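Local coordinates for protein 3,6-diketocamphane 1,6-monooxygenase (Pseudomonas putida, PDB 4UWM) that oxidises a diketone of (-)-camphor to a lactone with reduced FMN and molecular oxygen, a Baeyer-Villiger step in growth on camphor, at residues 280-283 / 284-288. Sequence-based numbering, arbitrary orientation.
Sequences CFER and YLIPI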
loop_
_atom_site.group_PDB
_atom_site.type_symbol
_atom_site.label_atom_id
_atom_site.label_comp_id
_atom_site.label_asym_id
_atom_site.label_seq_id
_atom_site.Cartn_x
_atom_site.Cartn_y
_atom_site.Cartn_z
ATOM N N CYS A 280 6.609 -4.124 -27.680
ATOM C CA CYS A 280 7.230 -3.270 -26.656
ATOM C C CYS A 280 8.659 -2.915 -27.079
ATOM O O CYS A 280 9.043 -1.744 -27.089
ATOM C CB CYS A 280 7.247 -3.993 -25.310
ATOM S SG CYS A 280 8.019 -3.025 -23.987
ATOM N N PHE A 281 9.427 -3.932 -27.456
ATOM C CA PHE A 281 10.803 -3.724 -27.921
ATOM C C PHE A 281 10.910 -2.804 -29.119
ATOM O O PHE A 281 11.706 -1.876 -29.103
ATOM C CB PHE A 281 11.511 -5.049 -28.184
ATOM C CG PHE A 281 12.166 -5.622 -26.963
ATOM C CD1 PHE A 281 13.463 -5.259 -26.628
ATOM C CD2 PHE A 281 11.476 -6.489 -26.127
ATOM C CE1 PHE A 281 14.075 -5.773 -25.498
ATOM C CE2 PHE A 281 12.082 -7.005 -24.992
ATOM C CZ PHE A 281 13.386 -6.648 -24.679
ATOM N N GLU A 282 10.095 -3.044 -30.142
ATOM C CA GLU A 282 10.092 -2.203 -31.349
ATOM C C GLU A 282 9.691 -0.766 -31.078
ATOM O O GLU A 282 10.315 0.166 -31.593
ATOM C CB GLU A 282 9.123 -2.777 -32.380
ATOM C CG GLU A 282 9.412 -2.388 -33.812
ATOM C CD GLU A 282 10.430 -3.311 -34.432
ATOM O OE1 GLU A 282 11.636 -3.083 -34.212
ATOM O OE2 GLU A 282 10.017 -4.277 -35.106
ATOM N N ARG A 283 8.635 -0.571 -30.287
ATOM C CA ARG A 283 8.113 0.774 -30.077
ATOM C C ARG A 283 8.865 1.567 -29.021
ATOM O O ARG A 283 8.981 2.794 -29.127
ATOM C CB ARG A 283 6.627 0.743 -29.725
ATOM C CG ARG A 283 6.046 2.135 -29.557
ATOM C CD ARG A 283 4.575 2.128 -29.189
ATOM N NE ARG A 283 4.151 3.455 -28.751
ATOM C CZ ARG A 283 2.949 3.742 -28.263
ATOM N NH1 ARG A 283 2.021 2.790 -28.150
ATOM N NH2 ARG A 283 2.675 4.987 -27.904
ATOM N N TYR A 284 9.352 0.871 -27.998
ATOM C CA TYR A 284 9.789 1.536 -26.770
ATOM C C TYR A 284 11.247 1.247 -26.436
ATOM O O TYR A 284 12.058 2.164 -26.378
ATOM C CB TYR A 284 8.861 1.132 -25.583
ATOM C CG TYR A 284 9.268 1.712 -24.233
ATOM C CD1 TYR A 284 9.464 3.081 -24.071
ATOM C CD2 TYR A 284 9.413 0.890 -23.113
ATOM C CE1 TYR A 284 9.821 3.614 -22.842
ATOM C CE2 TYR A 284 9.785 1.415 -21.880
ATOM C CZ TYR A 284 9.979 2.777 -21.754
ATOM O OH TYR A 284 10.336 3.320 -20.540
ATOM N N LEU A 285 11.575 -0.023 -26.215
ATOM C CA LEU A 285 12.883 -0.375 -25.658
ATOM C C LEU A 285 14.070 -0.220 -26.609
ATOM O O LEU A 285 15.116 0.309 -26.210
ATOM C CB LEU A 285 12.873 -1.797 -25.070
ATOM C CG LEU A 285 11.991 -2.011 -23.834
ATOM C CD1 LEU A 285 11.929 -3.482 -23.474
ATOM C CD2 LEU A 285 12.484 -1.173 -22.658
ATOM N N ILE A 286 13.927 -0.719 -27.839
ATOM C CA ILE A 286 15.048 -0.701 -28.785
ATOM C C ILE A 286 15.531 0.723 -29.044
ATOM O O ILE A 286 16.726 0.972 -28.895
ATOM C CB ILE A 286 14.781 -1.527 -30.071
ATOM C CG1 ILE A 286 14.916 -3.018 -29.758
ATOM C CG2 ILE A 286 15.753 -1.154 -31.183
ATOM C CD1 ILE A 286 14.187 -3.941 -30.719
ATOM N N PRO A 287 14.620 1.674 -29.368
ATOM C CA PRO A 287 15.118 3.034 -29.597
ATOM C C PRO A 287 15.897 3.612 -28.406
ATOM O O PRO A 287 16.861 4.348 -28.613
ATOM C CB PRO A 287 13.839 3.838 -29.840
ATOM C CG PRO A 287 12.888 2.855 -30.412
ATOM C CD PRO A 287 13.175 1.577 -29.668
ATOM N N ILE A 288 15.484 3.277 -27.177
ATOM C CA ILE A 288 16.188 3.718 -25.976
ATOM C C ILE A 288 17.550 3.031 -25.873
ATOM O O ILE A 288 18.578 3.694 -25.739
ATOM C CB ILE A 288 15.360 3.455 -24.689
ATOM C CG1 ILE A 288 14.093 4.311 -24.675
ATOM C CG2 ILE A 288 16.202 3.717 -23.447
ATOM C CD1 ILE A 288 13.193 4.049 -23.481
#
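Phe281 and Leu285 meet in a CH-pi contact one turn apart on helix 276-291 of this luciferase-like, TIM-barrel monooxygenase. Leu285 CD1 sits over the middle of the Phe281 ring, 3.6 Å from its centroid and 9° off the normal. Leu285 CG anti to its carbonyl carbon (chi1 -67°) and CD1 extended beyond it (chi2 172°) bring that branch over the ring. Cys280 SG lies 4.0 Å from Leu285 CD1. At the ring's edge is Ile286 CG1, while Ile286 CD1 packs on Phe281 CB at 3.8 Å.

The backbone widens here into a pi-type turn. Cys280 O accepts from Tyr284 N at 2.8 Å and from Leu285 N at 3.2 Å, on opposite faces of its plane. Ile286 N donates to Phe281 O at 2.8 Å, in the carbonyl plane. Pro287 has no N-H, and the helix kinks there.

Phe281 also meets Phe319 and Trp289. Arg283 NH1 hydrogen-bonds Tyr279 OH, and NH2 forms a salt bridge with Glu181 of the second subunit.

With an alanine at Phe281, a gap would probably open under Leu285 CD1, and Phe319 and Trp289 would lose a ring partner. The Leu285 side chain is about 5 Å from FMN, and this apolar contact probably helps hold it there.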